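Local coordinates for hypothetical protein TT1662 (Thermus thermophilus, PDB 1UFO), which adopts the alpha/beta hydrolase fold and is probably a serine hydrolase, although its natural substrate is not established, at residues 29-34 with 86-91; 59-64 with 78-83; 193-198 with 205-210. One frame throughout, in Å; residues are numbered along the deposited sequence.

Overall arrangement
From the N terminus, strand 25-30 runs into segment 29-34, where contact 1 opens; its loop closes at 86-91 on helix 77-103, with 51 residues between its segments. Contact 2 falls wholly within that loop, joining the turn after strand 52-56 (59-64) to an earlier part of the same helix (78-83). The two touch, their centres about 8 Å apart, and together tie the ends of two neighbouring strands to one long helix. Contact 3 follows later in series, a short closure between helix 188-198 and strand 207-212, the outermost strand within the chain on that side. Its centre lies about 22 Å from that of contact 1, which reaches the same sheet.

Contact 1: 29-34 with 86-91; sequences ALHGLQ and LGFKEE
Phe88, on helix 77-103, brings the outer end of its ring to Leu30 and His31 where strand 25-30 of the alpha/beta hydrolase sheet runs out into the His-Gly loop, a loop that in this family commonly contributes to the oxyanion hole. The apolar part comes first. Leu30 and Phe88 lie alongside one another, pointing opposite ways: Leu30 CB lies 3.8 Å from Phe88 CE2, and Leu30 CD2 reaches Phe88 CE1 at 3.9 Å. With CG anti to the backbone N (chi1 -161°), Phe88 sends its ring far enough from the helix for CZ to come within 3.8 Å of Leu30 CA. The Leu30 side chain also touches residues of the probable nucleophile elbow.

The aromatic part is oblique. Phe88 CZ sits over one face of the His31 imidazole, toward its rim, and the ring planes are turned 46° apart. The ring edge of Phe88 is used as well, since CE2 lies 3.5 Å from His31 O, which is close to the phenyl plane. Phe57 meets Phe88 edge-to-face.

Polar bonds fix the imidazole's rotation. His31 NE2 is hydrogen-bonded to Ala59 N, while the other ring nitrogen is held by its own chain: His31 ND1 donates to Gly32 O at 2.8 Å, the oxygen lying almost exactly in the ring plane.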
loop_
_atom_site.group_PDB
_atom_site.type_symbol
_atom_site.label_atom_id
_atom_site.label_comp_id
_atom_site.label_asym_id
_atom_site.label_seq_id
_atom_site.Cartn_x
_atom_site.Cartn_y
_atom_site.Cartn_z
ATOM N N ALA A 29 14.450 -0.409 13.467
ATOM C CA ALA A 29 13.810 0.886 13.042
ATOM C C ALA A 29 14.750 2.029 13.285
ATOM O O ALA A 29 15.327 2.133 14.360
ATOM C CB ALA A 29 12.483 1.095 13.807
ATOM N N LEU A 30 14.867 2.908 12.288
ATOM C CA LEU A 30 15.793 4.038 12.237
ATOM C C LEU A 30 14.988 5.302 12.134
ATOM O O LEU A 30 14.261 5.537 11.169
ATOM C CB LEU A 30 16.725 3.956 11.017
ATOM C CG LEU A 30 17.417 2.578 10.946
ATOM C CD1 LEU A 30 18.309 2.561 9.651
ATOM C CD2 LEU A 30 18.345 2.279 12.187
ATOM N N HIS A 31 15.073 6.108 13.210
ATOM C CA HIS A 31 14.281 7.303 13.334
ATOM C C HIS A 31 14.781 8.415 12.399
ATOM O O HIS A 31 15.835 8.273 11.764
ATOM C CB HIS A 31 14.295 7.734 14.840
ATOM C CG HIS A 31 15.613 8.267 15.323
ATOM N ND1 HIS A 31 16.111 9.496 14.933
ATOM C CD2 HIS A 31 16.543 7.716 16.161
ATOM C CE1 HIS A 31 17.273 9.709 15.553
ATOM N NE2 HIS A 31 17.546 8.642 16.321
ATOM N N GLY A 32 14.051 9.554 12.406
ATOM C CA GLY A 32 14.449 10.649 11.530
ATOM C C GLY A 32 15.119 11.803 12.247
ATOM O O GLY A 32 15.344 11.706 13.455
ATOM N N LEU A 33 15.412 12.871 11.500
ATOM C CA LEU A 33 16.091 14.013 12.092
ATOM C C LEU A 33 15.229 14.591 13.165
ATOM O O LEU A 33 13.983 14.687 13.029
ATOM C CB LEU A 33 16.377 15.029 10.962
ATOM C CG LEU A 33 17.342 16.100 11.346
ATOM C CD1 LEU A 33 18.713 15.494 11.655
ATOM C CD2 LEU A 33 17.465 17.034 10.137
ATOM N N GLN A 34 15.919 14.964 14.253
ATOM C CA GLN A 34 15.322 15.472 15.491
ATOM C C GLN A 34 14.451 14.448 16.244
ATOM O O GLN A 34 13.768 14.808 17.205
ATOM C CB GLN A 34 14.502 16.728 15.234
ATOM C CG GLN A 34 15.138 17.721 14.239
ATOM C CD GLN A 34 16.468 18.353 14.675
ATOM O OE1 GLN A 34 17.138 18.981 13.835
ATOM N NE2 GLN A 34 16.865 18.216 15.976
ATOM N N LEU A 86 25.558 9.058 7.875
ATOM C CA LEU A 86 26.643 8.089 7.636
ATOM C C LEU A 86 27.022 7.325 8.940
ATOM O O LEU A 86 27.364 6.132 8.862
ATOM C CB LEU A 86 27.862 8.860 7.048
ATOM C CG LEU A 86 27.635 9.229 5.572
ATOM C CD1 LEU A 86 28.697 10.269 5.242
ATOM C CD2 LEU A 86 27.770 8.007 4.658
ATOM N N GLY A 87 27.000 8.018 10.059
ATOM C CA GLY A 87 27.329 7.409 11.353
ATOM C C GLY A 87 26.231 6.420 11.706
ATOM O O GLY A 87 26.460 5.272 12.145
ATOM N N PHE A 88 25.016 6.887 11.512
ATOM C CA PHE A 88 23.820 6.058 11.837
ATOM C C PHE A 88 23.827 4.774 10.970
ATOM O O PHE A 88 23.492 3.655 11.456
ATOM C CB PHE A 88 22.547 6.903 11.552
ATOM C CG PHE A 88 21.262 6.410 12.229
ATOM C CD1 PHE A 88 21.276 5.571 13.304
ATOM C CD2 PHE A 88 20.061 6.975 11.812
ATOM C CE1 PHE A 88 20.069 5.301 14.033
ATOM C CE2 PHE A 88 18.857 6.746 12.500
ATOM C CZ PHE A 88 18.848 5.919 13.619
ATOM N N LYS A 89 24.211 4.885 9.683
ATOM C CA LYS A 89 24.316 3.740 8.808
ATOM C C LYS A 89 25.305 2.715 9.335
ATOM O O LYS A 89 25.001 1.515 9.390
ATOM C CB LYS A 89 24.809 4.209 7.397
ATOM C CG LYS A 89 25.033 3.048 6.430
ATOM C CD LYS A 89 26.129 3.330 5.397
ATOM C CE LYS A 89 27.464 3.394 6.096
ATOM N NZ LYS A 89 28.585 3.412 5.115
ATOM N N GLU A 90 26.514 3.175 9.689
ATOM C CA GLU A 90 27.565 2.213 10.081
ATOM C C GLU A 90 27.151 1.492 11.351
ATOM O O GLU A 90 27.391 0.284 11.469
ATOM C CB GLU A 90 28.880 2.981 10.215
ATOM C CG GLU A 90 30.087 2.166 10.524
ATOM C CD GLU A 90 30.154 1.816 12.023
ATOM O OE1 GLU A 90 30.813 0.798 12.280
ATOM O OE2 GLU A 90 29.627 2.544 12.903
ATOM N N GLU A 91 26.538 2.223 12.268
ATOM C CA GLU A 91 26.069 1.630 13.554
ATOM C C GLU A 91 24.935 0.646 13.287
ATOM O O GLU A 91 24.872 -0.445 13.865
ATOM C CB GLU A 91 25.542 2.719 14.512
ATOM C CG GLU A 91 26.715 3.581 15.018
ATOM C CD GLU A 91 26.296 4.879 15.591
ATOM O OE1 GLU A 91 25.111 5.242 15.485
ATOM O OE2 GLU A 91 27.195 5.558 16.171
#

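Contact 2: 59-64 with 78-83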
loop_
_atom_site.group_PDB
_atom_site.type_symbol
_atom_site.label_atom_id
_atom_site.label_comp_id
_atom_site.label_asym_id
_atom_site.label_seq_id
_atom_site.Cartn_x
_atom_site.Cartn_y
_atom_site.Cartn_z
ATOM N N ALA A 59 20.331 7.889 16.909
ATOM C CA ALA A 59 21.382 8.249 15.940
ATOM C C ALA A 59 22.374 9.191 16.602
ATOM O O ALA A 59 22.094 9.769 17.636
ATOM C CB ALA A 59 20.711 8.972 14.739
ATOM N N PRO A 60 23.517 9.328 15.993
ATOM C CA PRO A 60 24.491 10.272 16.585
ATOM C C PRO A 60 23.814 11.613 16.751
ATOM O O PRO A 60 23.004 12.062 15.907
ATOM C CB PRO A 60 25.594 10.332 15.544
ATOM C CG PRO A 60 25.566 9.018 14.890
ATOM C CD PRO A 60 24.053 8.650 14.800
ATOM N N ARG A 61 24.121 12.304 17.855
ATOM C CA ARG A 61 23.586 13.602 18.196
ATOM C C ARG A 61 22.093 13.692 18.561
ATOM O O ARG A 61 21.557 14.789 18.769
ATOM C CB ARG A 61 23.830 14.609 17.057
ATOM C CG ARG A 61 25.242 14.825 16.762
ATOM C CD ARG A 61 25.430 15.903 15.694
ATOM N NE ARG A 61 24.977 17.239 16.069
ATOM C CZ ARG A 61 25.285 18.295 15.323
ATOM N NH1 ARG A 61 26.003 18.081 14.224
ATOM N NH2 ARG A 61 24.924 19.542 15.673
ATOM N N HIS A 62 21.412 12.556 18.693
ATOM C CA HIS A 62 20.022 12.521 18.975
ATOM C C HIS A 62 19.700 11.732 20.265
ATOM O O HIS A 62 20.514 10.927 20.739
ATOM C CB HIS A 62 19.304 11.779 17.813
ATOM C CG HIS A 62 19.215 12.588 16.563
ATOM N ND1 HIS A 62 20.305 12.863 15.764
ATOM C CD2 HIS A 62 18.148 13.226 16.003
ATOM C CE1 HIS A 62 19.908 13.645 14.759
ATOM N NE2 HIS A 62 18.612 13.872 14.891
ATOM N N GLY A 63 18.529 12.000 20.802
ATOM C CA GLY A 63 18.029 11.258 21.930
ATOM C C GLY A 63 18.904 11.384 23.171
ATOM O O GLY A 63 19.161 12.513 23.698
ATOM N N GLU A 64 19.403 10.253 23.619
ATOM C CA GLU A 64 20.252 10.240 24.823
ATOM C C GLU A 64 21.676 10.543 24.541
ATOM O O GLU A 64 22.473 10.735 25.490
ATOM C CB GLU A 64 20.152 8.915 25.586
ATOM C CG GLU A 64 18.722 8.629 26.003
ATOM C CD GLU A 64 18.529 7.415 26.919
ATOM O OE1 GLU A 64 18.249 6.300 26.418
ATOM O OE2 GLU A 64 18.623 7.633 28.184
ATOM N N VAL A 78 23.345 20.868 6.221
ATOM C CA VAL A 78 23.246 19.685 5.368
ATOM C C VAL A 78 24.434 18.787 5.618
ATOM O O VAL A 78 24.273 17.528 5.730
ATOM C CB VAL A 78 23.152 20.088 3.888
ATOM C CG1 VAL A 78 23.298 18.864 3.005
ATOM C CG2 VAL A 78 21.817 20.787 3.608
ATOM N N GLU A 79 25.636 19.392 5.680
ATOM C CA GLU A 79 26.827 18.609 5.949
ATOM C C GLU A 79 26.655 17.791 7.239
ATOM O O GLU A 79 26.982 16.600 7.291
ATOM C CB GLU A 79 28.005 19.570 6.130
ATOM C CG GLU A 79 29.307 18.908 6.371
ATOM C CD GLU A 79 30.442 19.912 6.407
ATOM O OE1 GLU A 79 31.226 19.830 5.494
ATOM O OE2 GLU A 79 30.513 20.718 7.346
ATOM N N GLU A 80 26.192 18.471 8.281
ATOM C CA GLU A 80 26.041 17.803 9.574
ATOM C C GLU A 80 24.913 16.742 9.571
ATOM O O GLU A 80 25.034 15.651 10.206
ATOM C CB GLU A 80 25.809 18.871 10.649
ATOM C CG GLU A 80 27.168 19.579 10.889
ATOM C CD GLU A 80 27.118 20.712 11.918
ATOM O OE1 GLU A 80 28.113 21.499 11.905
ATOM O OE2 GLU A 80 26.138 20.816 12.696
ATOM N N VAL A 81 23.865 17.013 8.810
ATOM C CA VAL A 81 22.748 16.051 8.732
ATOM C C VAL A 81 23.266 14.776 8.067
ATOM O O VAL A 81 23.020 13.656 8.578
ATOM C CB VAL A 81 21.589 16.659 7.901
ATOM C CG1 VAL A 81 20.598 15.541 7.455
ATOM C CG2 VAL A 81 20.834 17.662 8.734
ATOM N N TYR A 82 24.014 14.880 6.966
ATOM C CA TYR A 82 24.441 13.625 6.341
ATOM C C TYR A 82 25.618 12.935 7.012
ATOM O O TYR A 82 25.834 11.713 6.827
ATOM C CB TYR A 82 24.644 13.801 4.838
ATOM C CG TYR A 82 23.302 13.983 4.172
ATOM C CD1 TYR A 82 22.896 15.216 3.681
ATOM C CD2 TYR A 82 22.391 12.936 4.140
ATOM C CE1 TYR A 82 21.628 15.402 3.169
ATOM C CE2 TYR A 82 21.063 13.112 3.657
ATOM C CZ TYR A 82 20.693 14.360 3.176
ATOM O OH TYR A 82 19.356 14.542 2.888
ATOM N N ARG A 83 26.368 13.682 7.835
ATOM C CA ARG A 83 27.396 13.005 8.648
ATOM C C ARG A 83 26.652 12.187 9.744
ATOM O O ARG A 83 27.038 11.030 10.046
ATOM C CB ARG A 83 28.336 14.076 9.219
ATOM C CG ARG A 83 29.306 13.524 10.280
ATOM C CD ARG A 83 30.019 12.209 9.838
ATOM N NE ARG A 83 30.724 12.323 8.554
ATOM C CZ ARG A 83 31.248 11.300 7.880
ATOM N NH1 ARG A 83 31.882 11.489 6.722
ATOM N NH2 ARG A 83 31.167 10.035 8.342
HETATM O O HOH W 1 26.832 15.814 12.444
#
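A type II beta turn from Ala59 to His62, in the loop after strand 52-56, brings Arg61 to Glu80 of helix 77-103, and the two join in a salt bridge. Arg61 NH1 donates to Glu80 OE2 at 3.1 Å with an N-H...O angle of 159°; a weak second bond runs from Arg61 NH2 to the same Glu80 OE2 at 3.5 Å. The oxygen lies near the guanidinium plane, yet NH1 meets it from well above the carboxylate plane (54° out of it), and the approach is not the side-on pairing that uses both carboxylate oxygens. Beyond CG the Glu80 chain is extended, and its CB passes 3.7 Å from Arg61 NH1.

In the alpha/beta hydrolase fold this loop leads from a sheet strand to a helix packed on the sheet, and here a water bridges the two. It accepts from Arg61 NH1 at 3.0 Å and donates to Glu80 O at 2.9 Å; NH1 thus serves the carboxylate directly and the helix backbone through the water. A bend at CG-CD (chi3 64°) turns the guanidinium aside, and its NE binds Pro68 O.

The turn itself is braced internally: His62 N bonds to Ala59 O across it, and His62 ND1 donates nearly straight to Pro60 O at 2.8 Å, within the imidazole plane.

Contact 3: 193-198 with 205-210; sequences KTLEAL and GRLARF
Leu195 of helix 188-198 packs on Leu207 and Arg209 of strand 207-212, in the beta-alpha-beta crossover that begins with strand 175-180. The helix and strand segments run nearly antiparallel (165°), their axes 9.9 Å apart. The buried part is all leucine. Leu207 holds CG anti to its backbone N (chi1 179°), which carries its branches to the helix; Leu195 CG lies 4.1 Å from Leu207 CG as the two side chains pass at a slant, and Leu198 CB adds a touch to Leu207 CD2 at 4.2 Å. Leu207 was modelled in two conformers, so its side-chain distances hold for one of them.

Toward the partly exposed margin, where the second subunit comes in, Leu195 CD2 meets Arg209 instead, 3.8 Å from its CB and 3.7 Å from its NE, at the edge of the guanidinium. Arg209 NH1 forms a salt bridge with Glu213 of the second subunit, whose strand carries the sheet on across the interface. With an alanine in place of Leu195, a gap would probably open between helix and strand, leaving the Arg209 stem less supported beside its intersubunit bridge. Helix and strand are thus held by van der Waals contact, partly against the arginine's stem, without directional bonds, while the arginine's charge is directed to the dimer interface.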
loop_
_atom_site.group_PDB
_atom_site.type_symbol
_atom_site.label_atom_id
_atom_site.label_comp_id
_atom_site.label_asym_id
_atom_site.label_seq_id
_atom_site.Cartn_x
_atom_site.Cartn_y
_atom_site.Cartn_z
ATOM N N LYS A 193 11.252 9.846 -7.783
ATOM C CA LYS A 193 12.570 9.869 -8.450
ATOM C C LYS A 193 13.385 8.700 -7.901
ATOM O O LYS A 193 14.155 8.049 -8.628
ATOM C CB LYS A 193 13.280 11.155 -8.130
ATOM C CG LYS A 193 14.659 11.361 -8.721
ATOM C CD LYS A 193 15.154 12.611 -8.066
ATOM C CE LYS A 193 16.620 12.746 -8.041
ATOM N NZ LYS A 193 17.053 13.135 -9.409
ATOM N N THR A 194 13.187 8.419 -6.603
ATOM C CA THR A 194 13.916 7.253 -6.057
ATOM C C THR A 194 13.497 5.938 -6.747
ATOM O O THR A 194 14.306 5.098 -7.192
ATOM C CB THR A 194 13.607 7.155 -4.538
ATOM O OG1 THR A 194 14.142 8.296 -3.904
ATOM C CG2 THR A 194 14.241 5.920 -3.882
ATOM N N LEU A 195 12.180 5.722 -6.838
ATOM C CA LEU A 195 11.681 4.516 -7.423
ATOM C C LEU A 195 12.009 4.409 -8.901
ATOM O O LEU A 195 12.266 3.369 -9.354
ATOM C CB LEU A 195 10.176 4.401 -7.197
ATOM C CG LEU A 195 9.763 3.502 -6.008
ATOM C CD1 LEU A 195 10.406 3.788 -4.726
ATOM C CD2 LEU A 195 8.316 3.695 -5.872
ATOM N N GLU A 196 11.991 5.514 -9.611
ATOM C CA GLU A 196 12.287 5.472 -11.024
ATOM C C GLU A 196 13.767 5.148 -11.241
ATOM O O GLU A 196 14.115 4.410 -12.188
ATOM C CB GLU A 196 11.928 6.810 -11.675
ATOM C CG GLU A 196 12.228 6.714 -13.227
ATOM C CD GLU A 196 11.604 5.434 -13.889
ATOM O OE1 GLU A 196 10.384 5.216 -13.723
ATOM O OE2 GLU A 196 12.332 4.625 -14.550
ATOM N N ALA A 197 14.649 5.603 -10.332
ATOM C CA ALA A 197 16.058 5.309 -10.483
ATOM C C ALA A 197 16.298 3.842 -10.225
ATOM O O ALA A 197 17.184 3.198 -10.831
ATOM C CB ALA A 197 16.931 6.172 -9.546
ATOM N N LEU A 198 15.521 3.262 -9.298
ATOM C CA LEU A 198 15.730 1.869 -8.929
ATOM C C LEU A 198 14.982 0.884 -9.840
ATOM O O LEU A 198 15.429 -0.267 -9.915
ATOM C CB LEU A 198 15.191 1.631 -7.500
ATOM C CG LEU A 198 16.084 2.306 -6.428
ATOM C CD1 LEU A 198 15.432 2.198 -5.051
ATOM C CD2 LEU A 198 17.440 1.660 -6.316
ATOM N N GLY A 205 9.995 -7.231 -9.805
ATOM C CA GLY A 205 9.081 -6.681 -8.811
ATOM C C GLY A 205 9.709 -6.555 -7.395
ATOM O O GLY A 205 10.943 -6.415 -7.173
ATOM N N ARG A 206 8.850 -6.578 -6.393
ATOM C CA ARG A 206 9.329 -6.440 -5.010
ATOM C C ARG A 206 9.629 -5.016 -4.574
ATOM O O ARG A 206 9.925 -4.814 -3.459
ATOM C CB ARG A 206 10.430 -7.409 -4.625
ATOM C CG ARG A 206 10.185 -8.808 -5.189
ATOM C CD ARG A 206 11.361 -9.606 -4.812
ATOM N NE ARG A 206 11.083 -11.033 -4.711
ATOM C CZ ARG A 206 10.790 -11.865 -5.702
ATOM N NH1 ARG A 206 10.718 -11.440 -6.958
ATOM N NH2 ARG A 206 10.582 -13.165 -5.422
ATOM N N LEU A 207 9.431 -4.063 -5.499
ATOM C CA LEU A 207 9.550 -2.635 -5.200
ATOM C C LEU A 207 8.077 -2.164 -5.200
ATOM O O LEU A 207 7.267 -2.587 -6.026
ATOM C CB LEU A 207 10.314 -1.916 -6.330
ATOM C CG LEU A 207 10.537 -0.477 -6.260
ATOM C CD1 LEU A 207 11.406 -0.156 -4.971
ATOM C CD2 LEU A 207 11.354 -0.080 -7.553
ATOM N N ALA A 208 7.720 -1.276 -4.286
ATOM C CA ALA A 208 6.332 -0.805 -4.249
ATOM C C ALA A 208 6.236 0.551 -3.555
ATOM O O ALA A 208 7.165 1.001 -2.889
ATOM C CB ALA A 208 5.406 -1.842 -3.496
ATOM N N ARG A 209 5.088 1.205 -3.796
ATOM C CA ARG A 209 4.822 2.486 -3.111
ATOM C C ARG A 209 3.425 2.526 -2.547
ATOM O O ARG A 209 2.479 1.886 -3.055
ATOM C CB ARG A 209 5.020 3.703 -4.071
ATOM C CG ARG A 209 4.099 3.772 -5.261
ATOM C CD ARG A 209 4.574 4.914 -6.296
ATOM N NE ARG A 209 5.092 4.352 -7.521
ATOM C CZ ARG A 209 4.527 4.406 -8.741
ATOM N NH1 ARG A 209 5.157 3.830 -9.779
ATOM N NH2 ARG A 209 3.369 5.032 -8.965
ATOM N N PHE A 210 3.252 3.253 -1.447
ATOM C CA PHE A 210 1.950 3.446 -0.841
ATOM C C PHE A 210 1.898 4.939 -0.576
ATOM O O PHE A 210 2.801 5.491 0.075
ATOM C CB PHE A 210 1.807 2.710 0.514
ATOM C CG PHE A 210 0.565 3.104 1.244
ATOM C CD1 PHE A 210 -0.674 2.599 0.814
ATOM C CD2 PHE A 210 0.630 4.003 2.328
ATOM C CE1 PHE A 210 -1.908 2.967 1.446
ATOM C CE2 PHE A 210 -0.603 4.378 2.945
ATOM C CZ PHE A 210 -1.850 3.853 2.491
#